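Local structure of acetyltransferase-like, GNAT family (Bacteroides thetaiotaomicron, 3EY5) at residues D45-F50 with T66-D71; L108-P113 with Y152-G157. The protein probably acts as an N-acetyltransferase of the GNAT family, moving an acetyl group from acetyl-CoA to an amine. All blocks are in the same frame, centred on the assembly; numbering follows the deposited sequence. Where two conformers were deposited one is given.

In the fold
Both contacts belong to one mixed sheet, and they come in series along the chain. Contact 1 (45-50 with 66-71) closes before contact 2 (108-113 with 152-157) opens. Contact 1 lies where helix 37-46 runs into strand 50-57, at the open end of its hairpin with strand 60-69. Contact 2 pairs strand 106-110 with strand 149-156. Strand 74-81 lies between the two pairs, antiparallel to 60-69 and parallel to 106-110. The centres of the contacts are 20 Å apart, and their nearest atoms about 8 Å, so they do not touch. Contact 2 thus uses one strand of the parallel pair that in GNAT enzymes usually splays apart to bind acetyl-CoA, and contact 1 flanks the other strand.

Contact 1 (D45-F50 with T66-D71); sequences DRIGNF and TYWDFD
The benzyl group of Phe50 lies against the indole of Trp68. Phe50 CD1 is 3.4 Å from Trp68 CE2, above one face of the indole and displaced toward its rim. The two rings are oblique, with planes 55° apart. Phe50 CB lies almost straight above the six-membered ring of Trp68, 4.0 Å from the centroid, in a CH-pi contact. CG of Phe50 stands anti to its own backbone N (chi1 175°), and the ring thus runs on past the indole toward Thr66. There Phe50 CZ is 3.8 Å from Thr66 CB. Ile47 adds its CG2 methyl 3.8 Å from Trp68 CZ3.

Asn49 works through both backbone and side chain. Its carbonyl O accepts from Asp69 N at 2.9 Å, nearly straight and in the carbonyl plane. The same O lies 3.3 Å from Trp68 CA in a CA-H...O contact. Asn49 ND2 meets the indole edge, in the indole plane, 3.7 Å from Trp68 CE3; the amide itself is turned 75° from that plane. ND2 also gives a weak bond to Asp69 O.

Behind this shell, Phe50 N bonds to Ile47 O and closes a type I turn, which leads from the helix end into strand 50-57. Phe50 and Trp68 form a non-hydrogen-bonded antiparallel pair, with side chains on the same sheet face. Beyond the pair, Trp68 NE1 donates to Glu77 OE1, and helix 161-176 also packs on the indole. Asp69 OD1 accepts from Asp71 N in an Asx turn as strand 60-69 ends.

The chemistry is that of a buried aromatic pair with a polar margin. Phe50 packs on one indole face, while the bond to Glu77 satisfies Trp68 NE1 and probably limits the rotation of the indole.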
ATOM      1  N   ASP A  45      13.042   1.161 -10.027  1.00 28.83           N
ATOM      2  CA  ASP A  45      14.525   1.176 -10.088  1.00 29.00           C
ATOM      3  C   ASP A  45      15.185   2.516  -9.791  1.00 29.02           C
ATOM      4  O   ASP A  45      16.347   2.569  -9.401  1.00 29.67           O
ATOM      5  CB  ASP A  45      15.012   0.714 -11.446  1.00 29.20           C
ATOM      6  CG  ASP A  45      14.098  -0.284 -12.088  1.00 29.58           C
ATOM      7  OD1 ASP A  45      13.713  -1.295 -11.444  1.00 32.32           O
ATOM      8  OD2 ASP A  45      13.779  -0.048 -13.265  1.00 30.19           O
ATOM      9  N   ARG A  46      14.474   3.612  -9.996  1.00 29.14           N
ATOM     10  CA  ARG A  46      15.097   4.915  -9.812  1.00 28.78           C
ATOM     11  C   ARG A  46      15.032   5.403  -8.357  1.00 28.07           C
ATOM     12  O   ARG A  46      15.993   5.982  -7.862  1.00 27.20           O
ATOM     13  CB  ARG A  46      14.470   5.966 -10.746  1.00 29.16           C
ATOM     14  CG  ARG A  46      14.846   5.877 -12.235  1.00 31.68           C
ATOM     15  CD  ARG A  46      14.635   7.258 -12.892  1.00 36.28           C
ATOM     16  NE  ARG A  46      15.118   7.389 -14.278  1.00 38.48           N
ATOM     17  CZ  ARG A  46      16.339   7.799 -14.649  1.00 41.44           C
ATOM     18  NH1 ARG A  46      16.646   7.888 -15.944  1.00 40.01           N
ATOM     19  NH2 ARG A  46      17.267   8.112 -13.741  1.00 42.03           N
ATOM     20  N   ILE A  47      13.898   5.180  -7.684  1.00 27.37           N
ATOM     21  CA  ILE A  47      13.602   5.897  -6.442  1.00 26.86           C
ATOM     22  C   ILE A  47      13.938   5.051  -5.208  1.00 27.17           C
ATOM     23  O   ILE A  47      13.281   4.035  -4.925  1.00 27.78           O
ATOM     24  CB  ILE A  47      12.134   6.453  -6.417  1.00 27.56           C
ATOM     25  CG1 ILE A  47      11.941   7.537  -7.481  1.00 27.15           C
ATOM     26  CG2 ILE A  47      11.743   6.984  -5.042  1.00 25.58           C
ATOM     27  CD1 ILE A  47      13.206   8.353  -7.799  1.00 30.62           C
ATOM     28  N   GLY A  48      14.966   5.499  -4.488  1.00 26.64           N
ATOM     29  CA  GLY A  48      15.631   4.727  -3.428  1.00 26.14           C
ATOM     30  C   GLY A  48      14.811   4.468  -2.185  1.00 26.27           C
ATOM     31  O   GLY A  48      14.936   3.404  -1.574  1.00 26.30           O
ATOM     32  N   ASN A  49      13.969   5.430  -1.813  1.00 25.45           N
ATOM     33  CA  ASN A  49      13.030   5.230  -0.722  1.00 25.25           C
ATOM     34  C   ASN A  49      11.649   4.667  -1.187  1.00 23.91           C
ATOM     35  O   ASN A  49      10.716   4.640  -0.413  1.00 23.34           O
ATOM     36  CB  ASN A  49      12.856   6.546   0.026  1.00 26.10           C
ATOM     37  CG  ASN A  49      12.074   7.560  -0.781  1.00 29.99           C
ATOM     38  OD1 ASN A  49      12.275   7.697  -1.986  1.00 35.09           O
ATOM     39  ND2 ASN A  49      11.159   8.262  -0.129  1.00 36.18           N
ATOM     40  N   PHE A  50      11.542   4.221  -2.442  1.00 22.19           N
ATOM     41  CA  PHE A  50      10.367   3.499  -2.921  1.00 21.30           C
ATOM     42  C   PHE A  50      10.744   2.027  -3.060  1.00 20.77           C
ATOM     43  O   PHE A  50      11.775   1.682  -3.654  1.00 20.70           O
ATOM     44  CB  PHE A  50       9.812   4.081  -4.268  1.00 21.66           C
ATOM     45  CG  PHE A  50       8.662   3.265  -4.864  1.00 22.27           C
ATOM     46  CD1 PHE A  50       7.403   3.273  -4.264  1.00 23.51           C
ATOM     47  CD2 PHE A  50       8.862   2.442  -5.978  1.00 23.38           C
ATOM     48  CE1 PHE A  50       6.340   2.486  -4.771  1.00 24.15           C
ATOM     49  CE2 PHE A  50       7.809   1.642  -6.495  1.00 23.20           C
ATOM     50  CZ  PHE A  50       6.551   1.675  -5.886  1.00 23.20           C
ATOM     51  N   THR A  66       3.956  -2.599  -2.251  1.00 17.78           N
ATOM     52  CA  THR A  66       4.852  -1.502  -2.542  1.00 17.54           C
ATOM     53  C   THR A  66       4.715  -0.566  -1.361  1.00 17.02           C
ATOM     54  O   THR A  66       3.616  -0.421  -0.793  1.00 15.68           O
ATOM     55  CB  THR A  66       4.412  -0.743  -3.857  1.00 17.81           C
ATOM     56  OG1 THR A  66       3.085  -0.218  -3.701  1.00 20.66           O
ATOM     57  CG2 THR A  66       4.375  -1.671  -4.972  1.00 15.64           C
ATOM     58  N   TYR A  67       5.828   0.015  -0.950  1.00 15.76           N
ATOM     59  CA  TYR A  67       5.802   0.937   0.142  1.00 15.91           C
ATOM     60  C   TYR A  67       6.914   1.968   0.017  1.00 17.01           C
ATOM     61  O   TYR A  67       7.928   1.781  -0.679  1.00 16.51           O
ATOM     62  CB  TYR A  67       5.856   0.185   1.495  1.00 16.57           C
ATOM     63  CG  TYR A  67       7.189  -0.446   1.782  1.00 16.06           C
ATOM     64  CD1 TYR A  67       8.226   0.307   2.312  1.00 17.85           C
ATOM     65  CD2 TYR A  67       7.426  -1.802   1.496  1.00 19.16           C
ATOM     66  CE1 TYR A  67       9.459  -0.249   2.564  1.00 20.05           C
ATOM     67  CE2 TYR A  67       8.691  -2.387   1.754  1.00 19.24           C
ATOM     68  CZ  TYR A  67       9.693  -1.589   2.272  1.00 19.52           C
ATOM     69  OH  TYR A  67      10.922  -2.106   2.542  1.00 20.65           O
ATOM     70  N   TRP A  68       6.705   3.071   0.717  1.00 18.33           N
ATOM     71  CA  TRP A  68       7.692   4.110   0.827  1.00 18.49           C
ATOM     72  C   TRP A  68       8.255   4.138   2.240  1.00 19.01           C
ATOM     73  O   TRP A  68       7.537   3.983   3.243  1.00 17.47           O
ATOM     74  CB  TRP A  68       7.074   5.460   0.544  1.00 18.58           C
ATOM     75  CG  TRP A  68       6.521   5.591  -0.812  1.00 19.05           C
ATOM     76  CD1 TRP A  68       5.366   5.009  -1.284  1.00 16.86           C
ATOM     77  CD2 TRP A  68       7.067   6.354  -1.894  1.00 18.01           C
ATOM     78  NE1 TRP A  68       5.167   5.351  -2.581  1.00 19.00           N
ATOM     79  CE2 TRP A  68       6.194   6.181  -2.992  1.00 19.87           C
ATOM     80  CE3 TRP A  68       8.226   7.150  -2.050  1.00 21.42           C
ATOM     81  CZ2 TRP A  68       6.408   6.803  -4.225  1.00 19.60           C
ATOM     82  CZ3 TRP A  68       8.456   7.766  -3.292  1.00 20.90           C
ATOM     83  CH2 TRP A  68       7.551   7.590  -4.360  1.00 21.24           C
ATOM     84  N   ASP A  69       9.550   4.409   2.277  1.00 20.53           N
ATOM     85  CA  ASP A  69      10.319   4.583   3.488  1.00 22.83           C
ATOM     86  C   ASP A  69      10.435   6.102   3.751  1.00 23.59           C
ATOM     87  O   ASP A  69      11.027   6.817   2.949  1.00 23.45           O
ATOM     88  CB  ASP A  69      11.673   3.924   3.232  1.00 23.54           C
ATOM     89  CG  ASP A  69      12.720   4.236   4.305  1.00 29.39           C
ATOM     90  OD1 ASP A  69      12.361   4.626   5.460  1.00 33.09           O
ATOM     91  OD2 ASP A  69      13.932   4.068   3.981  1.00 33.36           O
ATOM     92  N   PHE A  70       9.856   6.585   4.854  1.00 25.20           N
ATOM     93  CA  PHE A  70       9.915   8.006   5.253  1.00 27.28           C
ATOM     94  C   PHE A  70      10.603   8.224   6.605  1.00 28.77           C
ATOM     95  O   PHE A  70      10.244   9.138   7.356  1.00 29.67           O
ATOM     96  CB  PHE A  70       8.517   8.643   5.336  1.00 27.59           C
ATOM     97  CG  PHE A  70       7.842   8.836   4.012  1.00 29.13           C
ATOM     98  CD1 PHE A  70       6.768   8.041   3.645  1.00 31.76           C
ATOM     99  CD2 PHE A  70       8.265   9.826   3.127  1.00 32.63           C
ATOM    100  CE1 PHE A  70       6.124   8.232   2.421  1.00 30.66           C
ATOM    101  CE2 PHE A  70       7.631  10.006   1.898  1.00 32.92           C
ATOM    102  CZ  PHE A  70       6.560   9.197   1.550  1.00 32.63           C
ATOM    103  N   ASP A  71      11.592   7.388   6.918  1.00 29.88           N
ATOM    104  CA  ASP A  71      12.469   7.552   8.102  1.00 30.33           C
ATOM    105  C   ASP A  71      11.724   7.431   9.423  0.50 29.62           C
ATOM    106  O   ASP A  71      12.115   6.651  10.267  0.50 30.25           O
ATOM    107  CB  ASP A  71      13.288   8.857   8.075  1.00 31.93           C
ATOM    108  CG  ASP A  71      13.780   9.215   6.688  1.00 36.26           C
ATOM    109  OD1 ASP A  71      14.627   8.470   6.140  1.00 39.78           O
ATOM    110  OD2 ASP A  71      13.312  10.255   6.157  1.00 41.94           O
TER

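Contact 2 (L108-P113 with Y152-G157); sequences LEVERP and YLMVHG
Tyr152 O and Val110 N form a 2.8 Å hydrogen bond that is nearly straight. Glu109 CA adds a CA-H...O contact to the same Tyr152 O at 3.3 Å. The return bond, Tyr152 N to Val110 O, is also 2.8 Å. A second reciprocal pair links Leu108 with Met154. Between these two hydrogen-bonded pairs, Glu109 faces Leu153 in a non-hydrogen-bonded pair.

Leu108, Val110, Tyr152 and Met154 share one sheet face. Leu108 and Met154, a selenomethionine, lie side by side, with Leu108 CD1 3.6 Å from Met154 CB. Val110 instead crosses Met154 at about a right angle, and Val110 CG1 is 3.8 Å from Met154 SE. Helix 116-127 packs on Leu108, Val110 and Met154, while Tyr152 touches Leu132 of strand 131-134.

Further along the segment, Arg112 lies over one face of the Tyr152 ring. Arg112 CG stands over the centre of the Tyr152 ring, 3.7 Å from its centroid, in a CH-pi contact. The chain is extended to NE (chi2 -169°, chi3 -170°). This sets one face of the guanidinium over Tyr152 CE1, its plane nearly parallel to the ring, 9° off. Pro113 CD meets the same ring obliquely, 3.6 Å from Tyr152 CE2. Arg112 NH2 forms a salt bridge with Asp136, and Arg112 NE donates to Met151 O.

The arrangement is an antiparallel strand pair covered by a helix, consistent with the C-terminal half of the GNAT fold.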
ATOM      1  N   LEU A 108      -1.283   3.174   5.940  1.00 16.85           N
ATOM      2  CA  LEU A 108      -1.959   2.913   4.637  1.00 18.30           C
ATOM      3  C   LEU A 108      -3.283   3.716   4.508  1.00 18.14           C
ATOM      4  O   LEU A 108      -3.764   4.285   5.501  1.00 17.94           O
ATOM      5  CB  LEU A 108      -2.191   1.424   4.443  1.00 18.34           C
ATOM      6  CG  LEU A 108      -3.005   0.735   5.559  1.00 21.74           C
ATOM      7  CD1 LEU A 108      -4.447   1.123   5.502  1.00 24.31           C
ATOM      8  CD2 LEU A 108      -2.924  -0.740   5.393  1.00 25.93           C
ATOM      9  N   GLU A 109      -3.827   3.793   3.295  1.00 18.24           N
ATOM     10  CA  GLU A 109      -5.140   4.425   3.051  1.00 19.04           C
ATOM     11  C   GLU A 109      -6.204   3.351   2.823  1.00 18.56           C
ATOM     12  O   GLU A 109      -5.919   2.303   2.204  1.00 19.01           O
ATOM     13  CB  GLU A 109      -5.121   5.317   1.816  1.00 18.94           C
ATOM     14  CG  GLU A 109      -3.892   6.208   1.649  1.00 25.19           C
ATOM     15  CD  GLU A 109      -3.970   7.075   0.379  1.00 30.65           C
ATOM     16  OE1 GLU A 109      -4.977   6.957  -0.356  1.00 34.83           O
ATOM     17  OE2 GLU A 109      -3.037   7.874   0.098  1.00 31.35           O
ATOM     18  N   VAL A 110      -7.393   3.585   3.372  1.00 17.87           N
ATOM     19  CA  VAL A 110      -8.559   2.758   3.102  1.00 18.01           C
ATOM     20  C   VAL A 110      -9.707   3.640   2.629  1.00 17.52           C
ATOM     21  O   VAL A 110      -9.767   4.829   2.926  1.00 16.00           O
ATOM     22  CB  VAL A 110      -9.048   1.925   4.312  1.00 17.48           C
ATOM     23  CG1 VAL A 110      -8.016   0.921   4.713  1.00 19.52           C
ATOM     24  CG2 VAL A 110      -9.422   2.807   5.468  1.00 17.21           C
ATOM     25  N   GLU A 111     -10.591   3.033   1.868  1.00 16.95           N
ATOM     26  CA  GLU A 111     -11.877   3.624   1.547  1.00 18.76           C
ATOM     27  C   GLU A 111     -12.723   3.959   2.779  1.00 18.22           C
ATOM     28  O   GLU A 111     -12.647   3.255   3.808  1.00 17.50           O
ATOM     29  CB  GLU A 111     -12.629   2.665   0.645  1.00 20.07           C
ATOM     30  CG  GLU A 111     -12.317   2.936  -0.799  1.00 25.62           C
ATOM     31  CD  GLU A 111     -13.073   4.175  -1.254  1.00 33.64           C
ATOM     32  OE1 GLU A 111     -12.875   4.612  -2.413  1.00 37.15           O
ATOM     33  OE2 GLU A 111     -13.876   4.709  -0.434  1.00 38.56           O
ATOM     34  N   ARG A 112     -13.502   5.037   2.697  1.00 16.56           N
ATOM     35  CA  ARG A 112     -14.352   5.403   3.832  1.00 17.03           C
ATOM     36  C   ARG A 112     -15.551   4.439   3.895  1.00 17.90           C
ATOM     37  O   ARG A 112     -15.996   3.945   2.851  1.00 17.09           O
ATOM     38  CB  ARG A 112     -14.764   6.890   3.802  1.00 16.02           C
ATOM     39  CG  ARG A 112     -13.589   7.789   3.880  1.00 14.85           C
ATOM     40  CD  ARG A 112     -14.061   9.205   4.114  1.00 18.93           C
ATOM     41  NE  ARG A 112     -12.966  10.142   3.970  1.00 16.67           N
ATOM     42  CZ  ARG A 112     -13.139  11.457   3.950  1.00 15.76           C
ATOM     43  NH1 ARG A 112     -14.355  11.944   4.069  1.00 13.92           N
ATOM     44  NH2 ARG A 112     -12.104  12.264   3.787  1.00  9.97           N
ATOM     45  N   PRO A 113     -16.036   4.125   5.127  1.00 18.69           N
ATOM     46  CA  PRO A 113     -16.990   3.028   5.261  1.00 18.90           C
ATOM     47  C   PRO A 113     -18.369   3.390   4.739  1.00 19.32           C
ATOM     48  O   PRO A 113     -19.334   3.466   5.493  1.00 20.91           O
ATOM     49  CB  PRO A 113     -17.038   2.778   6.765  1.00 18.24           C
ATOM     50  CG  PRO A 113     -16.628   4.021   7.374  1.00 18.56           C
ATOM     51  CD  PRO A 113     -15.602   4.606   6.451  1.00 18.74           C
ATOM     52  N   TYR A 152      -9.538   7.219   4.385  1.00 19.10           N
ATOM     53  CA  TYR A 152      -9.072   7.386   5.760  1.00 19.72           C
ATOM     54  C   TYR A 152      -7.702   6.787   5.788  1.00 19.79           C
ATOM     55  O   TYR A 152      -7.398   5.845   5.044  1.00 19.74           O
ATOM     56  CB  TYR A 152      -9.963   6.638   6.762  1.00 19.15           C
ATOM     57  CG  TYR A 152     -11.259   7.340   7.093  1.00 20.30           C
ATOM     58  CD1 TYR A 152     -11.334   8.759   7.100  1.00 23.22           C
ATOM     59  CD2 TYR A 152     -12.396   6.612   7.448  1.00 20.20           C
ATOM     60  CE1 TYR A 152     -12.531   9.417   7.428  1.00 22.86           C
ATOM     61  CE2 TYR A 152     -13.585   7.252   7.780  1.00 20.85           C
ATOM     62  CZ  TYR A 152     -13.649   8.641   7.761  1.00 23.97           C
ATOM     63  OH  TYR A 152     -14.831   9.265   8.070  1.00 27.36           O
ATOM     64  N   LEU A 153      -6.885   7.286   6.687  1.00 20.42           N
ATOM     65  CA  LEU A 153      -5.596   6.633   6.949  1.00 21.00           C
ATOM     66  C   LEU A 153      -5.796   5.657   8.097  1.00 20.72           C
ATOM     67  O   LEU A 153      -6.646   5.856   8.966  1.00 20.84           O
ATOM     68  CB  LEU A 153      -4.522   7.638   7.331  1.00 20.14           C
ATOM     69  CG  LEU A 153      -4.127   8.727   6.335  1.00 21.85           C
ATOM     70  CD1 LEU A 153      -3.087   9.625   7.069  1.00 20.52           C
ATOM     71  CD2 LEU A 153      -3.537   8.112   5.017  1.00 17.34           C
HETATM   72  N   MSE A 154      -4.992   4.613   8.091  1.00 19.54           N
HETATM   73  CA  MSE A 154      -5.019   3.633   9.158  1.00 19.03           C
HETATM   74  C   MSE A 154      -3.584   3.375   9.495  1.00 18.40           C
HETATM   75  O   MSE A 154      -2.750   3.276   8.594  1.00 17.23           O
HETATM   76  CB  MSE A 154      -5.704   2.361   8.690  1.00 19.84           C
HETATM   77  CG  MSE A 154      -7.191   2.534   8.521  1.00 20.52           C
HETATM   78 SE   MSE A 154      -8.028   0.829   8.515  0.50 19.61          SE
HETATM   79  CE  MSE A 154      -7.822   0.486  10.431  1.00 20.80           C
ATOM     80  N   VAL A 155      -3.306   3.311  10.800  1.00 18.01           N
ATOM     81  CA  VAL A 155      -1.932   3.297  11.275  1.00 18.60           C
ATOM     82  C   VAL A 155      -1.643   2.133  12.213  1.00 18.90           C
ATOM     83  O   VAL A 155      -2.432   1.812  13.098  1.00 17.85           O
ATOM     84  CB  VAL A 155      -1.574   4.665  11.940  1.00 18.63           C
ATOM     85  CG1 VAL A 155      -0.094   4.729  12.310  1.00 20.72           C
ATOM     86  CG2 VAL A 155      -1.905   5.778  10.963  1.00 18.35           C
ATOM     87  N   HIS A 156      -0.504   1.491  12.026  1.00 19.90           N
ATOM     88  CA  HIS A 156      -0.090   0.469  12.973  1.00 21.08           C
ATOM     89  C   HIS A 156       1.183   1.013  13.589  1.00 22.48           C
ATOM     90  O   HIS A 156       2.105   1.382  12.859  1.00 22.68           O
ATOM     91  CB  HIS A 156       0.163  -0.873  12.261  1.00 21.25           C
ATOM     92  CG  HIS A 156       0.743  -1.924  13.154  1.00 21.92           C
ATOM     93  ND1 HIS A 156      -0.037  -2.758  13.923  1.00 23.56           N
ATOM     94  CD2 HIS A 156       2.029  -2.276  13.402  1.00 23.85           C
ATOM     95  CE1 HIS A 156       0.738  -3.585  14.606  1.00 25.03           C
ATOM     96  NE2 HIS A 156       1.998  -3.310  14.308  1.00 26.15           N
ATOM     97  N   GLY A 157       1.220   1.117  14.918  1.00 23.75           N
ATOM     98  CA  GLY A 157       2.398   1.642  15.611  1.00 25.87           C
ATOM     99  C   GLY A 157       2.133   2.948  16.361  1.00 27.45           C
ATOM    100  O   GLY A 157       1.010   3.436  16.390  1.00 28.16           O
TER